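Local coordinates for phosphotriesterase family protein (Listeria monocytogenes serotype 4b str. H7858, PDB 3PNZ) that probably hydrolyses phosphorylated sugar lactones, as a two-zinc lactonase of the phosphotriesterase family with the amidohydrolase fold, at residues A93-S98 with D129-F134; A172-H177 with E199-E204; T192-Q197 with K226-T231. All blocks are in the same frame, centred on the assembly; numbering follows the deposited sequence.

Three contacts in a (beta/alpha)8 barrel illustrate how chemistry changes with place in the fold. Interaction 1 is buried: a loop after a strand packs by aromatic and aliphatic carbon against helix 128-140, while its polar residues turn to a phosphate. Interactions 2 and 3 are partly buried and join outer helices; both use helix 194-203, interaction 3 near its start and interaction 2 at its end. Interaction 2 relies on an arginine-glutamate pair beside a small alanine contact, whereas interaction 3 is made of methyls and one amide. Interactions 1 and 2 touch through T132 OG1 and A172 O, so helices 128-140, 164-180 and 194-203 form a continuous row.

Interaction 1: residues A93-S98 with D129-F134; sequences AGFNKS and DKLTEF. With PO4 (phosphate ion), chain K.
F95 carries its ring out to helix 128-140 through chi1 of -44°, with CG beside the backbone N, while F134 answers from the helix with CG anti to its own N (chi1 162°), so that the two aromatic side chains converge. L131, one turn earlier on the same helical face, supplies the third member. The ring of F95 enters with its far end: CZ lies 4.3 Å from L131 CD2 and 4.4 Å from F134 CD2, and both approaches are oblique to the ring. The cluster is thus held by loose van der Waals contact between carbon atoms. V135, and I123 and V173 on neighbouring helices, also touch F95, and W122 meets F134 edge-to-face.

The residues that follow F95 have another task. N96 and K97 both turn to a phosphate ion, which probably came from the crystallisation liquor. N96 ND2 donates to PO4 O2 at 3.0 Å, with an N-H...O angle of 151°. The lysine chain runs extended beyond CG and brings K97 NZ to within 2.7 Å of PO4 O4 and likewise 2.7 Å of PO4 O2, so that one phosphate oxygen is gripped by two residues. On the backbone side, the amides of N96 and K97 share D70 OD2, which fixes the course of the loop beneath both side chains. The side chains of N96 and K97 also touch H187, a zinc ligand, and the side chain of F95 itself lies about 10 Å from a zinc ion. A phosphate here is consistent with a pocket for the phosphoryl group of a sugar lactone. The loop after strand 88-92 lies at the C-terminal end of the barrel strands, where the active site of the amidohydrolase (beta/alpha)8 fold is built.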
ATOM      1  N   ALA A  93      -2.418  -8.797  -1.033  1.00 16.27           N
ATOM      2  CA  ALA A  93      -2.911  -9.678  -2.077  1.00 17.21           C
ATOM      3  C   ALA A  93      -3.497  -8.863  -3.231  1.00 17.27           C
ATOM      4  O   ALA A  93      -3.892  -7.715  -3.048  1.00 21.64           O
ATOM      5  CB  ALA A  93      -3.983 -10.606  -1.512  1.00 20.78           C
ATOM      6  N   GLY A  94      -3.548  -9.444  -4.419  1.00 18.52           N
ATOM      7  CA  GLY A  94      -4.239  -8.786  -5.515  1.00 20.41           C
ATOM      8  C   GLY A  94      -3.326  -8.150  -6.548  1.00 19.99           C
ATOM      9  O   GLY A  94      -2.261  -8.676  -6.842  1.00 21.53           O
ATOM     10  N   PHE A  95      -3.737  -6.989  -7.057  1.00 20.96           N
ATOM     11  CA  PHE A  95      -3.138  -6.407  -8.259  1.00 21.28           C
ATOM     12  C   PHE A  95      -2.701  -4.956  -8.026  1.00 23.49           C
ATOM     13  O   PHE A  95      -3.305  -4.254  -7.221  1.00 23.41           O
ATOM     14  CB  PHE A  95      -4.159  -6.466  -9.405  1.00 21.59           C
ATOM     15  CG  PHE A  95      -4.886  -7.780  -9.505  1.00 24.52           C
ATOM     16  CD1 PHE A  95      -4.400  -8.801 -10.311  1.00 25.55           C
ATOM     17  CD2 PHE A  95      -6.050  -8.000  -8.786  1.00 22.70           C
ATOM     18  CE1 PHE A  95      -5.059 -10.012 -10.400  1.00 24.27           C
ATOM     19  CE2 PHE A  95      -6.719  -9.212  -8.868  1.00 26.16           C
ATOM     20  CZ  PHE A  95      -6.221 -10.224  -9.678  1.00 27.18           C
ATOM     21  N   ASN A  96      -1.664  -4.503  -8.739  1.00 26.41           N
ATOM     22  CA  ASN A  96      -1.123  -3.146  -8.549  1.00 26.15           C
ATOM     23  C   ASN A  96      -1.595  -2.128  -9.592  1.00 28.02           C
ATOM     24  O   ASN A  96      -2.097  -1.065  -9.225  1.00 28.94           O
ATOM     25  CB  ASN A  96       0.412  -3.181  -8.468  1.00 24.80           C
ATOM     26  CG  ASN A  96       1.043  -1.804  -8.190  1.00 26.50           C
ATOM     27  OD1 ASN A  96       2.249  -1.713  -7.955  1.00 30.43           O
ATOM     28  ND2 ASN A  96       0.241  -0.746  -8.218  1.00 28.76           N
ATOM     29  N   LYS A  97      -1.437  -2.443 -10.880  1.00 26.88           N
ATOM     30  CA  LYS A  97      -1.794  -1.521 -11.970  1.00 25.20           C
ATOM     31  C   LYS A  97      -1.594  -2.179 -13.347  1.00 24.45           C
ATOM     32  O   LYS A  97      -0.619  -2.898 -13.548  1.00 25.98           O
ATOM     33  CB  LYS A  97      -0.985  -0.216 -11.877  1.00 24.82           C
ATOM     34  CG  LYS A  97       0.525  -0.405 -11.753  1.00 27.09           C
ATOM     35  CD  LYS A  97       1.179   0.876 -11.265  1.00 29.81           C
ATOM     36  CE  LYS A  97       2.661   0.704 -11.018  1.00 27.93           C
ATOM     37  NZ  LYS A  97       3.234   1.897 -10.309  1.00 30.81           N
ATOM     38  N   SER A  98      -2.497  -1.911 -14.287  1.00 25.41           N
ATOM     39  CA  SER A  98      -2.584  -2.702 -15.518  1.00 25.60           C
ATOM     40  C   SER A  98      -1.405  -2.598 -16.483  1.00 26.75           C
ATOM     41  O   SER A  98      -1.178  -3.524 -17.260  1.00 25.36           O
ATOM     42  CB  SER A  98      -3.884  -2.426 -16.276  1.00 26.82           C
ATOM     43  OG  SER A  98      -3.880  -1.122 -16.837  1.00 27.71           O
ATOM     44  N   ASP A 129     -14.764 -14.763 -10.915  1.00 29.68           N
ATOM     45  CA  ASP A 129     -14.849 -15.614  -9.728  1.00 29.08           C
ATOM     46  C   ASP A 129     -13.542 -16.350  -9.447  1.00 26.36           C
ATOM     47  O   ASP A 129     -13.157 -16.531  -8.292  1.00 24.53           O
ATOM     48  CB  ASP A 129     -16.020 -16.594  -9.844  1.00 34.34           C
ATOM     49  CG  ASP A 129     -17.371 -15.904  -9.733  1.00 41.40           C
ATOM     50  OD1 ASP A 129     -17.407 -14.696  -9.400  1.00 41.90           O
ATOM     51  OD2 ASP A 129     -18.400 -16.570  -9.981  1.00 53.18           O
ATOM     52  N   LYS A 130     -12.855 -16.763 -10.504  1.00 25.63           N
ATOM     53  CA  LYS A 130     -11.568 -17.424 -10.343  1.00 26.89           C
ATOM     54  C   LYS A 130     -10.485 -16.438  -9.911  1.00 24.81           C
ATOM     55  O   LYS A 130      -9.571 -16.795  -9.177  1.00 23.92           O
ATOM     56  CB  LYS A 130     -11.166 -18.146 -11.631  1.00 26.56           C
ATOM     57  CG  LYS A 130     -11.931 -19.447 -11.859  1.00 32.14           C
ATOM     58  CD  LYS A 130     -11.610 -20.446 -10.760  1.00 38.55           C
ATOM     59  CE  LYS A 130     -12.437 -21.723 -10.892  1.00 46.13           C
ATOM     60  NZ  LYS A 130     -12.197 -22.641  -9.741  1.00 46.34           N
ATOM     61  N   LEU A 131     -10.582 -15.193 -10.367  1.00 23.67           N
ATOM     62  CA  LEU A 131      -9.664 -14.168  -9.882  1.00 21.80           C
ATOM     63  C   LEU A 131      -9.909 -13.916  -8.392  1.00 22.23           C
ATOM     64  O   LEU A 131      -8.965 -13.753  -7.614  1.00 21.52           O
ATOM     65  CB  LEU A 131      -9.786 -12.877 -10.708  1.00 21.07           C
ATOM     66  CG  LEU A 131      -9.264 -12.978 -12.149  1.00 21.19           C
ATOM     67  CD1 LEU A 131      -9.533 -11.672 -12.918  1.00 23.18           C
ATOM     68  CD2 LEU A 131      -7.780 -13.326 -12.177  1.00 22.50           C
ATOM     69  N   THR A 132     -11.175 -13.899  -7.995  1.00 21.80           N
ATOM     70  CA  THR A 132     -11.517 -13.774  -6.585  1.00 22.59           C
ATOM     71  C   THR A 132     -10.873 -14.910  -5.782  1.00 21.79           C
ATOM     72  O   THR A 132     -10.255 -14.672  -4.754  1.00 21.47           O
ATOM     73  CB  THR A 132     -13.033 -13.765  -6.375  1.00 22.47           C
ATOM     74  OG1 THR A 132     -13.592 -12.593  -6.991  1.00 23.58           O
ATOM     75  CG2 THR A 132     -13.375 -13.772  -4.878  1.00 20.86           C
ATOM     76  N   GLU A 133     -10.996 -16.141  -6.273  1.00 24.03           N
ATOM     77  CA  GLU A 133     -10.409 -17.291  -5.584  1.00 26.15           C
ATOM     78  C   GLU A 133      -8.915 -17.100  -5.343  1.00 24.08           C
ATOM     79  O   GLU A 133      -8.403 -17.417  -4.267  1.00 23.51           O
ATOM     80  CB  GLU A 133     -10.633 -18.580  -6.373  1.00 27.68           C
ATOM     81  CG  GLU A 133     -12.082 -18.981  -6.534  1.00 36.88           C
ATOM     82  CD  GLU A 133     -12.229 -20.406  -7.048  1.00 43.56           C
ATOM     83  OE1 GLU A 133     -11.221 -21.153  -7.030  1.00 44.58           O
ATOM     84  OE2 GLU A 133     -13.351 -20.774  -7.466  1.00 49.43           O
ATOM     85  N   PHE A 134      -8.219 -16.600  -6.360  1.00 21.39           N
ATOM     86  CA  PHE A 134      -6.790 -16.336  -6.259  1.00 22.01           C
ATOM     87  C   PHE A 134      -6.471 -15.365  -5.116  1.00 21.44           C
ATOM     88  O   PHE A 134      -5.572 -15.612  -4.304  1.00 21.45           O
ATOM     89  CB  PHE A 134      -6.247 -15.784  -7.586  1.00 24.93           C
ATOM     90  CG  PHE A 134      -4.926 -15.093  -7.444  1.00 26.55           C
ATOM     91  CD1 PHE A 134      -3.753 -15.824  -7.372  1.00 29.66           C
ATOM     92  CD2 PHE A 134      -4.859 -13.710  -7.353  1.00 27.21           C
ATOM     93  CE1 PHE A 134      -2.535 -15.191  -7.214  1.00 28.75           C
ATOM     94  CE2 PHE A 134      -3.645 -13.069  -7.200  1.00 31.18           C
ATOM     95  CZ  PHE A 134      -2.482 -13.809  -7.130  1.00 30.14           C
TER
HETATM   96  P   PO4 K 335       3.525   1.605  -7.169  0.51 29.55           P
HETATM   97  O1  PO4 K 335       4.138   0.231  -7.017  0.52 27.87           O
HETATM   98  O2  PO4 K 335       2.179   1.459  -7.827  0.79 27.70           O
HETATM   99  O3  PO4 K 335       3.328   2.270  -5.837  0.96 25.28           O
HETATM  100  O4  PO4 K 335       4.443   2.494  -7.971  0.43 28.53           O

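Interaction 2: residues A172-H177 with E199-E204; sequences AVARAH and EILKQE
Two neighbouring outer helices of the barrel, 164-180 and 194-203, meet here through a side-on arginine-carboxylate salt bridge and a small apolar contact. R175 uses two nitrogens, one for each oxygen of E204: NE reaches OE1 at 2.9 Å in an almost straight bond (175°), and NH2 reaches OE2 at 3.0 Å. Both oxygens lie near the guanidinium plane, but the fit is not flat, because the two planar groups are turned 41° apart. OE1 is consequently met from above the carboxylate plane, whereas OE2 is met on its syn side. The glutamate chain bends at chi2 (-70°), folding the carboxylate back to the arginine. R171 forms a second salt bridge with E204 OE2, which probably helps to stabilise the negative charge.

Beneath the bridge, A174 CB packs 3.7 Å from E204 CB and 4.1 Å from L201 CD2; its small size lets the two backbones approach to 6.5 Å between A174 CA and E204 CA. E204 is the first residue after helix 194-203 to leave helical geometry, so the bridge secures the end of that helix to its neighbour in the helical ring of a TIM barrel.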
ATOM      1  N   ALA A 172     -13.368  -8.379  -8.614  1.00 19.78           N
ATOM      2  CA  ALA A 172     -12.781  -9.605  -8.060  1.00 18.35           C
ATOM      3  C   ALA A 172     -12.286  -9.358  -6.634  1.00 19.15           C
ATOM      4  O   ALA A 172     -12.487 -10.176  -5.733  1.00 19.72           O
ATOM      5  CB  ALA A 172     -11.638 -10.095  -8.939  1.00 20.85           C
ATOM      6  N   VAL A 173     -11.641  -8.215  -6.434  1.00 19.52           N
ATOM      7  CA  VAL A 173     -11.105  -7.856  -5.124  1.00 18.08           C
ATOM      8  C   VAL A 173     -12.209  -7.519  -4.120  1.00 18.95           C
ATOM      9  O   VAL A 173     -12.135  -7.918  -2.955  1.00 18.76           O
ATOM     10  CB  VAL A 173     -10.102  -6.693  -5.247  1.00 19.59           C
ATOM     11  CG1 VAL A 173      -9.760  -6.125  -3.883  1.00 18.41           C
ATOM     12  CG2 VAL A 173      -8.853  -7.183  -5.965  1.00 15.98           C
ATOM     13  N   ALA A 174     -13.240  -6.804  -4.574  1.00 15.85           N
ATOM     14  CA  ALA A 174     -14.390  -6.518  -3.723  1.00 18.12           C
ATOM     15  C   ALA A 174     -15.000  -7.827  -3.217  1.00 19.43           C
ATOM     16  O   ALA A 174     -15.312  -7.979  -2.036  1.00 18.98           O
ATOM     17  CB  ALA A 174     -15.425  -5.693  -4.476  1.00 18.57           C
ATOM     18  N   ARG A 175     -15.144  -8.781  -4.121  1.00 18.87           N
ATOM     19  CA  ARG A 175     -15.738 -10.061  -3.760  1.00 20.56           C
ATOM     20  C   ARG A 175     -14.814 -10.871  -2.853  1.00 22.14           C
ATOM     21  O   ARG A 175     -15.285 -11.614  -1.987  1.00 22.77           O
ATOM     22  CB  ARG A 175     -16.162 -10.805  -5.022  1.00 21.35           C
ATOM     23  CG  ARG A 175     -17.266 -10.038  -5.754  1.00 20.95           C
ATOM     24  CD  ARG A 175     -17.496 -10.530  -7.167  1.00 23.30           C
ATOM     25  NE  ARG A 175     -18.272  -9.554  -7.926  1.00 23.14           N
ATOM     26  CZ  ARG A 175     -18.685  -9.740  -9.178  1.00 26.36           C
ATOM     27  NH1 ARG A 175     -18.402 -10.873  -9.811  1.00 25.55           N
ATOM     28  NH2 ARG A 175     -19.385  -8.791  -9.792  1.00 28.24           N
ATOM     29  N   ALA A 176     -13.505 -10.704  -3.020  1.00 18.96           N
ATOM     30  CA  ALA A 176     -12.550 -11.326  -2.102  1.00 17.97           C
ATOM     31  C   ALA A 176     -12.687 -10.705  -0.717  1.00 21.08           C
ATOM     32  O   ALA A 176     -12.551 -11.394   0.296  1.00 21.23           O
ATOM     33  CB  ALA A 176     -11.118 -11.203  -2.621  1.00 20.27           C
ATOM     34  N   HIS A 177     -12.958  -9.402  -0.658  1.00 18.29           N
ATOM     35  CA  HIS A 177     -13.231  -8.797   0.639  1.00 18.47           C
ATOM     36  C   HIS A 177     -14.464  -9.424   1.290  1.00 21.37           C
ATOM     37  O   HIS A 177     -14.471  -9.705   2.489  1.00 20.20           O
ATOM     38  CB  HIS A 177     -13.462  -7.293   0.570  1.00 18.58           C
ATOM     39  CG  HIS A 177     -14.145  -6.775   1.795  1.00 17.54           C
ATOM     40  ND1 HIS A 177     -13.462  -6.490   2.958  1.00 18.88           N
ATOM     41  CD2 HIS A 177     -15.457  -6.581   2.070  1.00 19.64           C
ATOM     42  CE1 HIS A 177     -14.323  -6.111   3.887  1.00 18.79           C
ATOM     43  NE2 HIS A 177     -15.539  -6.162   3.375  1.00 21.50           N
ATOM     44  N   GLU A 199     -17.510   4.341  -6.934  1.00 18.14           N
ATOM     45  CA  GLU A 199     -18.793   3.950  -7.512  1.00 19.72           C
ATOM     46  C   GLU A 199     -18.854   2.449  -7.776  1.00 20.32           C
ATOM     47  O   GLU A 199     -19.883   1.813  -7.549  1.00 21.11           O
ATOM     48  CB  GLU A 199     -19.086   4.729  -8.794  1.00 21.38           C
ATOM     49  CG  GLU A 199     -19.591   6.137  -8.536  1.00 31.91           C
ATOM     50  CD  GLU A 199     -20.777   6.160  -7.581  1.00 35.36           C
ATOM     51  OE1 GLU A 199     -21.713   5.349  -7.769  1.00 34.64           O
ATOM     52  OE2 GLU A 199     -20.771   6.988  -6.642  1.00 33.61           O
ATOM     53  N   ILE A 200     -17.758   1.882  -8.267  1.00 17.80           N
ATOM     54  CA  ILE A 200     -17.724   0.445  -8.521  1.00 18.12           C
ATOM     55  C   ILE A 200     -17.839  -0.327  -7.211  1.00 19.26           C
ATOM     56  O   ILE A 200     -18.561  -1.324  -7.121  1.00 19.49           O
ATOM     57  CB  ILE A 200     -16.479   0.030  -9.308  1.00 18.23           C
ATOM     58  CG1 ILE A 200     -16.553   0.618 -10.720  1.00 21.27           C
ATOM     59  CG2 ILE A 200     -16.365  -1.502  -9.362  1.00 18.35           C
ATOM     60  CD1 ILE A 200     -15.270   0.501 -11.503  1.00 20.62           C
ATOM     61  N   LEU A 201     -17.135   0.145  -6.192  1.00 17.25           N
ATOM     62  CA  LEU A 201     -17.201  -0.505  -4.883  1.00 17.54           C
ATOM     63  C   LEU A 201     -18.605  -0.415  -4.299  1.00 18.91           C
ATOM     64  O   LEU A 201     -19.068  -1.352  -3.651  1.00 19.89           O
ATOM     65  CB  LEU A 201     -16.176   0.103  -3.930  1.00 17.35           C
ATOM     66  CG  LEU A 201     -14.728  -0.183  -4.334  1.00 21.53           C
ATOM     67  CD1 LEU A 201     -13.762   0.569  -3.434  1.00 21.18           C
ATOM     68  CD2 LEU A 201     -14.446  -1.680  -4.302  1.00 17.72           C
ATOM     69  N   LYS A 202     -19.292   0.699  -4.532  1.00 17.34           N
ATOM     70  CA  LYS A 202     -20.666   0.829  -4.055  1.00 17.71           C
ATOM     71  C   LYS A 202     -21.587  -0.169  -4.749  1.00 21.81           C
ATOM     72  O   LYS A 202     -22.470  -0.743  -4.114  1.00 20.55           O
ATOM     73  CB  LYS A 202     -21.174   2.260  -4.231  1.00 20.10           C
ATOM     74  CG  LYS A 202     -20.617   3.203  -3.186  1.00 22.23           C
ATOM     75  CD  LYS A 202     -20.809   4.662  -3.558  1.00 27.75           C
ATOM     76  CE  LYS A 202     -22.255   5.014  -3.792  1.00 36.31           C
ATOM     77  NZ  LYS A 202     -22.358   6.425  -4.275  1.00 37.45           N
ATOM     78  N   GLN A 203     -21.378  -0.387  -6.046  1.00 18.54           N
ATOM     79  CA  GLN A 203     -22.138  -1.410  -6.763  1.00 20.47           C
ATOM     80  C   GLN A 203     -21.891  -2.790  -6.169  1.00 22.68           C
ATOM     81  O   GLN A 203     -22.770  -3.654  -6.197  1.00 22.64           O
ATOM     82  CB  GLN A 203     -21.764  -1.428  -8.243  1.00 21.65           C
ATOM     83  CG  GLN A 203     -22.107  -0.149  -8.992  1.00 22.21           C
ATOM     84  CD  GLN A 203     -21.478  -0.123 -10.366  1.00 26.89           C
ATOM     85  OE1 GLN A 203     -20.955  -1.133 -10.837  1.00 29.14           O
ATOM     86  NE2 GLN A 203     -21.512   1.036 -11.015  1.00 31.68           N
ATOM     87  N   GLU A 204     -20.683  -2.998  -5.652  1.00 19.70           N
ATOM     88  CA  GLU A 204     -20.306  -4.278  -5.062  1.00 19.79           C
ATOM     89  C   GLU A 204     -20.610  -4.346  -3.564  1.00 20.08           C
ATOM     90  O   GLU A 204     -20.165  -5.267  -2.874  1.00 22.90           O
ATOM     91  CB  GLU A 204     -18.819  -4.581  -5.321  1.00 20.45           C
ATOM     92  CG  GLU A 204     -18.467  -4.760  -6.816  1.00 20.65           C
ATOM     93  CD  GLU A 204     -19.034  -6.052  -7.415  1.00 25.30           C
ATOM     94  OE1 GLU A 204     -19.133  -7.058  -6.675  1.00 24.59           O
ATOM     95  OE2 GLU A 204     -19.381  -6.066  -8.627  1.00 24.39           O
TER

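Interaction 3: residues T192-Q197 with K226-T231; sequences TMALEQ and KQVAKT
The side-chain amide of Q227 is covered on one face by a methyl group of L195. CD1 stands nearly the same distance from the three atoms at the end of the glutamine, 3.6 Å from Q227 OE1 and 3.8 Å from both Q227 CD and Q227 NE2, and lies above one face of the amide, displaced beyond the oxygen and nitrogen. The two side chains cross at about a right angle. Q227 is extended beyond CG, which carries the amide out to the level of the leucine tip. The other methyl of L195, CD2, rests against V228 CG2 at 4.1 Å and also lies by Q227 CB.

V228 uses CG2 for both of its contacts. Its CG1 is anti to the backbone N (chi1 174°), leaving CG2 turned to the opposite helix, where it also packs 3.8 Å from A194 CB. These residues join helices 194-203 and 222-229, consecutive members of the outer ring of the (beta/alpha)8 barrel, with strand 211-213 between them in the chain. The contact brings the first turn of helix 194-203 against helix 222-229. M193 occupies the N-cap position before A194, whose backbone N donates to the hydroxyl of Y224 from the facing helix.

Toward the end of 226-231, the carbonyl of V228 is held twice by T231: the backbone N and, more closely, OG1, 2.7 Å from V228 O with a C=O...O angle of 162°. One turn beyond A194, Q197 faces the barrel, where its NE2 donates to the backbone oxygen of H187, a zinc ligand.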
ATOM      1  N   THR A 192      -5.720   9.956  -9.550  1.00 13.69           N
ATOM      2  CA  THR A 192      -6.969  10.059 -10.299  1.00 13.90           C
ATOM      3  C   THR A 192      -7.912   8.864 -10.099  1.00 14.58           C
ATOM      4  O   THR A 192      -7.495   7.775  -9.703  1.00 15.99           O
ATOM      5  CB  THR A 192      -6.703  10.213 -11.811  1.00 15.95           C
ATOM      6  OG1 THR A 192      -6.133   9.000 -12.320  1.00 14.86           O
ATOM      7  CG2 THR A 192      -5.745  11.375 -12.073  1.00 16.04           C
ATOM      8  N   MET A 193      -9.190   9.111 -10.370  1.00 14.60           N
ATOM      9  CA  MET A 193     -10.226   8.084 -10.484  1.00 16.38           C
ATOM     10  C   MET A 193     -10.759   7.567  -9.148  1.00 15.67           C
ATOM     11  O   MET A 193     -11.489   6.579  -9.119  1.00 15.52           O
ATOM     12  CB  MET A 193      -9.767   6.916 -11.362  1.00 17.80           C
ATOM     13  CG  MET A 193      -9.312   7.344 -12.766  1.00 17.25           C
ATOM     14  SD  MET A 193     -10.517   8.401 -13.639  1.00 19.05           S
ATOM     15  CE  MET A 193     -11.764   7.202 -14.073  1.00 19.58           C
ATOM     16  N   ALA A 194     -10.435   8.244  -8.049  1.00 15.85           N
ATOM     17  CA  ALA A 194     -10.933   7.770  -6.752  1.00 15.64           C
ATOM     18  C   ALA A 194     -12.458   7.681  -6.709  1.00 16.09           C
ATOM     19  O   ALA A 194     -13.013   6.705  -6.205  1.00 17.90           O
ATOM     20  CB  ALA A 194     -10.415   8.635  -5.612  1.00 16.36           C
ATOM     21  N   LEU A 195     -13.144   8.696  -7.230  1.00 15.98           N
ATOM     22  CA  LEU A 195     -14.599   8.698  -7.158  1.00 16.56           C
ATOM     23  C   LEU A 195     -15.215   7.596  -8.015  1.00 16.52           C
ATOM     24  O   LEU A 195     -16.256   7.036  -7.660  1.00 17.47           O
ATOM     25  CB  LEU A 195     -15.160  10.064  -7.539  1.00 16.40           C
ATOM     26  CG  LEU A 195     -14.706  11.206  -6.626  1.00 18.58           C
ATOM     27  CD1 LEU A 195     -15.210  12.537  -7.188  1.00 26.43           C
ATOM     28  CD2 LEU A 195     -15.186  10.987  -5.194  1.00 20.19           C
ATOM     29  N   GLU A 196     -14.573   7.292  -9.141  1.00 15.99           N
ATOM     30  CA  GLU A 196     -15.043   6.209  -9.994  1.00 16.68           C
ATOM     31  C   GLU A 196     -14.762   4.830  -9.382  1.00 17.26           C
ATOM     32  O   GLU A 196     -15.581   3.916  -9.514  1.00 19.03           O
ATOM     33  CB  GLU A 196     -14.455   6.316 -11.401  1.00 16.52           C
ATOM     34  CG  GLU A 196     -14.988   7.530 -12.178  1.00 18.32           C
ATOM     35  CD  GLU A 196     -14.340   8.842 -11.767  1.00 22.85           C
ATOM     36  OE1 GLU A 196     -13.348   8.829 -11.011  1.00 20.71           O
ATOM     37  OE2 GLU A 196     -14.819   9.905 -12.218  1.00 27.26           O
ATOM     38  N   GLN A 197     -13.614   4.682  -8.721  1.00 16.34           N
ATOM     39  CA  GLN A 197     -13.338   3.464  -7.967  1.00 15.31           C
ATOM     40  C   GLN A 197     -14.443   3.266  -6.940  1.00 18.22           C
ATOM     41  O   GLN A 197     -14.984   2.172  -6.790  1.00 18.00           O
ATOM     42  CB  GLN A 197     -12.010   3.560  -7.226  1.00 15.98           C
ATOM     43  CG  GLN A 197     -10.777   3.526  -8.120  1.00 18.11           C
ATOM     44  CD  GLN A 197      -9.500   3.518  -7.307  1.00 18.52           C
ATOM     45  OE1 GLN A 197      -9.525   3.687  -6.086  1.00 18.21           O
ATOM     46  NE2 GLN A 197      -8.375   3.318  -7.979  1.00 16.67           N
ATOM     47  N   LYS A 226     -11.926  16.408  -0.245  1.00 18.04           N
ATOM     48  CA  LYS A 226     -13.112  16.430   0.615  1.00 17.81           C
ATOM     49  C   LYS A 226     -14.223  15.515   0.087  1.00 17.15           C
ATOM     50  O   LYS A 226     -14.915  14.850   0.869  1.00 18.87           O
ATOM     51  CB  LYS A 226     -13.626  17.862   0.790  1.00 18.54           C
ATOM     52  CG  LYS A 226     -14.896  17.961   1.639  1.00 24.90           C
ATOM     53  CD  LYS A 226     -15.087  19.380   2.182  1.00 27.79           C
ATOM     54  CE  LYS A 226     -16.274  19.438   3.140  1.00 33.29           C
ATOM     55  NZ  LYS A 226     -16.502  20.821   3.646  1.00 34.63           N
ATOM     56  N   GLN A 227     -14.401  15.473  -1.236  1.00 18.34           N
ATOM     57  CA  GLN A 227     -15.349  14.532  -1.833  1.00 18.88           C
ATOM     58  C   GLN A 227     -14.999  13.099  -1.447  1.00 19.19           C
ATOM     59  O   GLN A 227     -15.870  12.305  -1.091  1.00 18.07           O
ATOM     60  CB  GLN A 227     -15.346  14.633  -3.358  1.00 19.24           C
ATOM     61  CG  GLN A 227     -16.050  15.834  -3.964  1.00 20.18           C
ATOM     62  CD  GLN A 227     -15.895  15.825  -5.481  1.00 23.86           C
ATOM     63  OE1 GLN A 227     -14.778  15.903  -5.996  1.00 24.15           O
ATOM     64  NE2 GLN A 227     -17.008  15.711  -6.197  1.00 28.51           N
ATOM     65  N   VAL A 228     -13.721  12.759  -1.548  1.00 15.69           N
ATOM     66  CA  VAL A 228     -13.283  11.411  -1.198  1.00 15.74           C
ATOM     67  C   VAL A 228     -13.463  11.169   0.298  1.00 16.94           C
ATOM     68  O   VAL A 228     -14.004  10.143   0.712  1.00 16.22           O
ATOM     69  CB  VAL A 228     -11.823  11.166  -1.606  1.00 16.32           C
ATOM     70  CG1 VAL A 228     -11.335   9.821  -1.096  1.00 16.47           C
ATOM     71  CG2 VAL A 228     -11.704  11.214  -3.122  1.00 16.75           C
ATOM     72  N   ALA A 229     -13.012  12.120   1.101  1.00 16.17           N
ATOM     73  CA  ALA A 229     -13.046  11.956   2.558  1.00 19.49           C
ATOM     74  C   ALA A 229     -14.465  11.777   3.096  1.00 16.54           C
ATOM     75  O   ALA A 229     -14.683  11.057   4.071  1.00 18.02           O
ATOM     76  CB  ALA A 229     -12.375  13.139   3.234  1.00 18.14           C
ATOM     77  N   LYS A 230     -15.429  12.447   2.476  1.00 15.72           N
ATOM     78  CA  LYS A 230     -16.816  12.355   2.924  1.00 18.43           C
ATOM     79  C   LYS A 230     -17.381  10.940   2.879  1.00 19.51           C
ATOM     80  O   LYS A 230     -18.352  10.644   3.579  1.00 22.25           O
ATOM     81  CB  LYS A 230     -17.711  13.260   2.075  1.00 19.67           C
ATOM     82  CG  LYS A 230     -17.684  14.723   2.460  1.00 23.58           C
ATOM     83  CD  LYS A 230     -18.729  15.440   1.607  1.00 29.66           C
ATOM     84  CE  LYS A 230     -18.793  16.924   1.860  1.00 38.18           C
ATOM     85  NZ  LYS A 230     -19.857  17.513   0.987  1.00 39.87           N
ATOM     86  N   THR A 231     -16.792  10.075   2.054  1.00 18.16           N
ATOM     87  CA  THR A 231     -17.257   8.696   1.937  1.00 20.02           C
ATOM     88  C   THR A 231     -16.825   7.843   3.124  1.00 20.46           C
ATOM     89  O   THR A 231     -17.382   6.775   3.355  1.00 21.52           O
ATOM     90  CB  THR A 231     -16.728   8.001   0.666  1.00 19.40           C
ATOM     91  OG1 THR A 231     -15.316   7.775   0.789  1.00 17.32           O
ATOM     92  CG2 THR A 231     -17.044   8.822  -0.585  1.00 21.88           C
TER